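Local coordinates for uncharacterized protein (Bacteroides cellulosilyticus, PDB 5JVK) that probably hydrolyses glycosidic bonds as a family 39 glycoside hydrolase, likely cleaving within polysaccharide chains in a gut symbiont, at residues L42-Y45 with G46-L49; T347-D350 with I351-A354. One frame throughout, in Å; residues are numbered along the deposited sequence.

Contact 1. Residues L42-Y45 with G46-L49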
ATOM      1  N   LEU A  42     -18.850 -15.485 -13.749  1.00 35.65           N
ATOM      2  CA  LEU A  42     -17.962 -14.366 -13.418  1.00 33.67           C
ATOM      3  C   LEU A  42     -18.531 -13.100 -14.039  1.00 32.40           C
ATOM      4  O   LEU A  42     -18.529 -12.970 -15.258  1.00 32.31           O
ATOM      5  CB  LEU A  42     -16.546 -14.609 -13.947  1.00 33.27           C
ATOM      6  CG  LEU A  42     -15.709 -15.644 -13.195  1.00 33.18           C
ATOM      7  CD1 LEU A  42     -14.496 -16.039 -14.023  1.00 33.45           C
ATOM      8  CD2 LEU A  42     -15.281 -15.131 -11.829  1.00 33.08           C
ATOM      9  N   VAL A  43     -18.997 -12.178 -13.194  1.00 31.41           N
ATOM     10  CA  VAL A  43     -19.661 -10.941 -13.626  1.00 30.30           C
ATOM     11  C   VAL A  43     -18.798  -9.723 -13.278  1.00 29.54           C
ATOM     12  O   VAL A  43     -18.498  -9.485 -12.108  1.00 28.88           O
ATOM     13  CB  VAL A  43     -21.039 -10.786 -12.945  1.00 30.39           C
ATOM     14  CG1 VAL A  43     -21.832  -9.658 -13.594  1.00 30.32           C
ATOM     15  CG2 VAL A  43     -21.819 -12.097 -13.003  1.00 30.50           C
ATOM     16  N   ARG A  44     -18.424  -8.949 -14.297  1.00 29.01           N
ATOM     17  CA  ARG A  44     -17.515  -7.810 -14.135  1.00 28.64           C
ATOM     18  C   ARG A  44     -18.214  -6.605 -13.504  1.00 28.97           C
ATOM     19  O   ARG A  44     -19.393  -6.363 -13.764  1.00 29.74           O
ATOM     20  CB  ARG A  44     -16.930  -7.406 -15.493  1.00 28.02           C
ATOM     21  CG  ARG A  44     -15.832  -6.356 -15.410  1.00 27.39           C
ATOM     22  CD  ARG A  44     -14.945  -6.328 -16.643  1.00 26.73           C
ATOM     23  NE  ARG A  44     -15.628  -5.825 -17.834  1.00 26.15           N
ATOM     24  CZ  ARG A  44     -15.049  -5.644 -19.022  1.00 26.16           C
ATOM     25  NH1 ARG A  44     -13.759  -5.921 -19.208  1.00 26.60           N
ATOM     26  NH2 ARG A  44     -15.759  -5.179 -20.043  1.00 26.04           N
ATOM     27  N   TYR A  45     -17.479  -5.855 -12.682  1.00 28.62           N
ATOM     28  CA  TYR A  45     -17.999  -4.631 -12.061  1.00 28.82           C
ATOM     29  C   TYR A  45     -18.339  -3.594 -13.141  1.00 28.68           C
ATOM     30  O   TYR A  45     -17.621  -3.468 -14.142  1.00 27.89           O
ATOM     31  CB  TYR A  45     -16.980  -4.065 -11.048  1.00 29.01           C
ATOM     32  CG  TYR A  45     -17.362  -2.757 -10.381  1.00 29.45           C
ATOM     33  CD1 TYR A  45     -17.209  -1.536 -11.047  1.00 29.55           C
ATOM     34  CD2 TYR A  45     -17.845  -2.734  -9.073  1.00 29.60           C
ATOM     35  CE1 TYR A  45     -17.554  -0.340 -10.442  1.00 29.63           C
ATOM     36  CE2 TYR A  45     -18.190  -1.540  -8.459  1.00 29.72           C
ATOM     37  CZ  TYR A  45     -18.040  -0.347  -9.148  1.00 29.92           C
ATOM     38  OH  TYR A  45     -18.384   0.842  -8.548  1.00 30.75           O
ATOM     39  N   GLY A  46     -19.443  -2.876 -12.935  1.00 28.69           N
ATOM     40  CA  GLY A  46     -19.841  -1.764 -13.800  1.00 29.26           C
ATOM     41  C   GLY A  46     -20.727  -2.150 -14.972  1.00 29.77           C
ATOM     42  O   GLY A  46     -21.881  -1.731 -15.035  1.00 30.29           O
ATOM     43  N   ASP A  47     -20.180  -2.935 -15.899  1.00 30.43           N
ATOM     44  CA  ASP A  47     -20.872  -3.300 -17.144  1.00 30.88           C
ATOM     45  C   ASP A  47     -21.406  -4.742 -17.194  1.00 30.91           C
ATOM     46  O   ASP A  47     -22.031  -5.130 -18.182  1.00 30.35           O
ATOM     47  CB  ASP A  47     -19.965  -3.020 -18.358  1.00 31.43           C
ATOM     48  CG  ASP A  47     -18.775  -3.970 -18.456  1.00 31.91           C
ATOM     49  OD1 ASP A  47     -18.340  -4.530 -17.427  1.00 32.36           O
ATOM     50  OD2 ASP A  47     -18.262  -4.150 -19.579  1.00 32.45           O
ATOM     51  N   ASN A  48     -21.149  -5.521 -16.140  1.00 31.29           N
ATOM     52  CA  ASN A  48     -21.663  -6.896 -16.002  1.00 31.81           C
ATOM     53  C   ASN A  48     -21.284  -7.853 -17.151  1.00 31.05           C
ATOM     54  O   ASN A  48     -22.070  -8.731 -17.511  1.00 30.88           O
ATOM     55  CB  ASN A  48     -23.190  -6.893 -15.788  1.00 32.27           C
ATOM     56  CG  ASN A  48     -23.626  -6.005 -14.634  1.00 32.73           C
ATOM     57  OD1 ASN A  48     -24.579  -5.241 -14.763  1.00 33.76           O
ATOM     58  ND2 ASN A  48     -22.938  -6.103 -13.503  1.00 32.75           N
ATOM     59  N   LEU A  49     -20.086  -7.683 -17.715  1.00 30.36           N
ATOM     60  CA  LEU A  49     -19.542  -8.647 -18.672  1.00 29.83           C
ATOM     61  C   LEU A  49     -19.441 -10.000 -17.965  1.00 30.03           C
ATOM     62  O   LEU A  49     -18.771 -10.119 -16.936  1.00 29.13           O
ATOM     63  CB  LEU A  49     -18.164  -8.204 -19.177  1.00 29.66           C
ATOM     64  CG  LEU A  49     -17.475  -9.079 -20.232  1.00 29.46           C
ATOM     65  CD1 LEU A  49     -18.276  -9.103 -21.526  1.00 29.28           C
ATOM     66  CD2 LEU A  49     -16.060  -8.586 -20.492  1.00 29.45           C
TER
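Arg44 and Asp47 form a side-on salt bridge across the turn of a β-hairpin. Arg44 NE donates to Asp47 OD1 at 3.0 Å, and Arg44 NH2 to Asp47 OD2 at 2.7 Å. Each oxygen uses its syn lone pair, and the guanidinium and carboxylate planes lie only 25° apart, so the two bonds also fix the rotation of the carboxylate. Arg44 sets CG opposite its backbone N (chi1 -172°), and the chain bends at chi3, which brings NE and NH2 round to face Asp47. In van der Waals packing, Leu49 CD2 lies over one face of the guanidinium, 3.4 Å from Arg44 CZ; Val43 CG1 rests against Asn48 CA. Among backbone bonds, Arg44 N donates to Leu49 O at 2.9 Å; those from Asn48 N to Arg44 O and from Asp47 N to Tyr45 O are weak. Gly46 suits its place because a CB would strike Tyr45 O, while Asn48 takes a left-handed conformation that asparagine tolerates well. The turn joins strand 37-44 to strand 50-55; strand 69-78 flanks strand 37-44 on its other edge, and Arg44 NH1 reaches beyond the hairpin to Glu67 and Leu68 O.

Contact 2. Residues T347-D350 with I351-A354; sequences TNLD and IEQA
The start of helix 350-366, which follows strand 335-341 of the (β/α)8 barrel, has Leu349 at its N-cap, with Glu352 folded back onto it. The backbone N of Leu349 donates to OE1 of Glu352 at 3.1 Å in a nearly straight bond of 163°. The donor reaches OE1 from above the carboxylate plane, 43° out of it. Glu352 can turn back in this way because its CG lies beside its own backbone N (chi1 -72°) and the chain then runs extended. Its carboxylate also lies alongside the leucine side chain, with Glu352 OE2 3.9 Å from Leu349 CD1. A negative group suits the first turn of a helix, where it probably gains from the helix dipole. An alanine in place of Glu352 would probably leave the N-H of Leu349 without this acceptor and the loop before the helix less firmly held.

The backbone ladder begins at once: Gln353 N donates to Leu349 O at 3.1 Å, and Ala354 N to Asp350 O, also at 3.1 Å. A water adds a second donor to Asp350 O and donates to OE1 of Gln353 at 2.8 Å, bridging two residues of the helix's opening turn; the same OE1 is bonded to Ser404, and NE2 to Trp343 O and Gly393 O. Asp350 OD1 bonds Ser345 OG, while its backbone N bonds a glycerol, probably from the crystallisation liquor. Leu349 CB and Ile351 CG2 meet loosely at 4.2 Å. The small Ala354 suits the close approach of helix 403-415, where it touches Pro403 and Ala407. A glutamate three residues after the N-cap, accepting the N-cap N-H, is half of the classic capping box; leucine, with no polar side-chain atom, cannot return the other half.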
ATOM      1  N   THR A 347     -15.911   3.774   6.806  1.00 18.41           N
ATOM      2  CA  THR A 347     -16.229   5.191   6.545  1.00 18.10           C
ATOM      3  C   THR A 347     -16.162   5.600   5.061  1.00 18.07           C
ATOM      4  O   THR A 347     -16.451   6.751   4.726  1.00 18.11           O
ATOM      5  CB  THR A 347     -15.327   6.132   7.366  1.00 17.84           C
ATOM      6  OG1 THR A 347     -13.955   5.899   7.036  1.00 17.71           O
ATOM      7  CG2 THR A 347     -15.532   5.911   8.853  1.00 17.86           C
ATOM      8  N   ASN A 348     -15.766   4.676   4.185  1.00 17.96           N
ATOM      9  CA  ASN A 348     -15.877   4.869   2.735  1.00 17.94           C
ATOM     10  C   ASN A 348     -16.491   3.640   2.074  1.00 17.90           C
ATOM     11  O   ASN A 348     -16.466   2.541   2.627  1.00 17.76           O
ATOM     12  CB  ASN A 348     -14.503   5.141   2.112  1.00 17.99           C
ATOM     13  CG  ASN A 348     -14.040   6.574   2.308  1.00 18.04           C
ATOM     14  OD1 ASN A 348     -14.668   7.518   1.829  1.00 18.05           O
ATOM     15  ND2 ASN A 348     -12.927   6.744   2.987  1.00 17.83           N
ATOM     16  N   LEU A 349     -17.030   3.845   0.876  1.00 17.90           N
ATOM     17  CA  LEU A 349     -17.467   2.749   0.016  1.00 17.88           C
ATOM     18  C   LEU A 349     -16.231   1.976  -0.441  1.00 17.78           C
ATOM     19  O   LEU A 349     -15.129   2.533  -0.468  1.00 18.15           O
ATOM     20  CB  LEU A 349     -18.206   3.295  -1.209  1.00 18.05           C
ATOM     21  CG  LEU A 349     -19.476   4.123  -0.998  1.00 18.23           C
ATOM     22  CD1 LEU A 349     -19.870   4.824  -2.291  1.00 18.30           C
ATOM     23  CD2 LEU A 349     -20.611   3.248  -0.494  1.00 18.26           C
ATOM     24  N   ASP A 350     -16.408   0.709  -0.813  1.00 17.38           N
ATOM     25  CA  ASP A 350     -15.308  -0.090  -1.372  1.00 17.02           C
ATOM     26  C   ASP A 350     -14.704   0.583  -2.607  1.00 16.57           C
ATOM     27  O   ASP A 350     -13.489   0.583  -2.784  1.00 16.36           O
ATOM     28  CB  ASP A 350     -15.784  -1.501  -1.764  1.00 17.16           C
ATOM     29  CG  ASP A 350     -15.871  -2.465  -0.584  1.00 17.37           C
ATOM     30  OD1 ASP A 350     -15.293  -2.193   0.492  1.00 17.25           O
ATOM     31  OD2 ASP A 350     -16.518  -3.524  -0.755  1.00 17.61           O
ATOM     32  N   ILE A 351     -15.561   1.149  -3.452  1.00 16.15           N
ATOM     33  CA  ILE A 351     -15.121   1.779  -4.694  1.00 16.01           C
ATOM     34  C   ILE A 351     -14.376   3.100  -4.440  1.00 15.72           C
ATOM     35  O   ILE A 351     -13.482   3.461  -5.212  1.00 15.38           O
ATOM     36  CB  ILE A 351     -16.305   1.959  -5.688  1.00 16.15           C
ATOM     37  CG1 ILE A 351     -15.790   2.101  -7.120  1.00 16.26           C
ATOM     38  CG2 ILE A 351     -17.197   3.141  -5.316  1.00 16.20           C
ATOM     39  CD1 ILE A 351     -15.167   0.841  -7.692  1.00 16.34           C
ATOM     40  N   GLU A 352     -14.737   3.803  -3.363  1.00 15.49           N
ATOM     41  CA  GLU A 352     -13.998   4.996  -2.930  1.00 15.40           C
ATOM     42  C   GLU A 352     -12.589   4.632  -2.453  1.00 15.21           C
ATOM     43  O   GLU A 352     -11.617   5.284  -2.839  1.00 15.03           O
ATOM     44  CB  GLU A 352     -14.764   5.763  -1.844  1.00 15.49           C
ATOM     45  CG  GLU A 352     -15.991   6.498  -2.376  1.00 15.56           C
ATOM     46  CD  GLU A 352     -16.872   7.114  -1.294  1.00 15.65           C
ATOM     47  OE1 GLU A 352     -16.764   6.730  -0.107  1.00 15.50           O
ATOM     48  OE2 GLU A 352     -17.698   7.988  -1.638  1.00 15.59           O
ATOM     49  N   GLN A 353     -12.489   3.581  -1.636  1.00 15.08           N
ATOM     50  CA  GLN A 353     -11.196   3.051  -1.175  1.00 15.05           C
ATOM     51  C   GLN A 353     -10.273   2.718  -2.356  1.00 15.18           C
ATOM     52  O   GLN A 353      -9.081   3.031  -2.326  1.00 15.36           O
ATOM     53  CB  GLN A 353     -11.390   1.799  -0.302  1.00 14.96           C
ATOM     54  CG  GLN A 353     -10.140   1.373   0.470  1.00 14.92           C
ATOM     55  CD  GLN A 353     -10.133  -0.092   0.905  1.00 14.90           C
ATOM     56  OE1 GLN A 353     -10.670  -0.967   0.224  1.00 14.74           O
ATOM     57  NE2 GLN A 353      -9.490  -0.368   2.040  1.00 14.89           N
ATOM     58  N   ALA A 354     -10.835   2.086  -3.384  1.00 15.22           N
ATOM     59  CA  ALA A 354     -10.097   1.760  -4.601  1.00 15.29           C
ATOM     60  C   ALA A 354      -9.665   3.020  -5.344  1.00 15.40           C
ATOM     61  O   ALA A 354      -8.491   3.176  -5.683  1.00 15.52           O
ATOM     62  CB  ALA A 354     -10.943   0.878  -5.506  1.00 15.31           C
TER
HETATM   63  O   HOH W   1     -12.075  -1.838  -2.066  1.00 11.81           O

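How the contacts relate
Contact 1 comes first along the chain, in the hairpin turn between strands 37-44 and 50-55 of the N-terminal β-sheet; contact 2 follows some 300 residues later, where helix 350-366 begins on the outside of the barrel. They share no sheet or helix, and their centres lie 18 Å apart, yet they meet: the OH of Tyr45 approaches CG1 of Ile351 at 3.2 Å. Tyr45 also packs its ring edge-to-face with Trp471, from the region of the C-terminal antiparallel sheet, and Ile351 touches Leu492 there. The hairpin turn thus lies where the N-terminal sheet, the barrel and the C-terminal sheet come together.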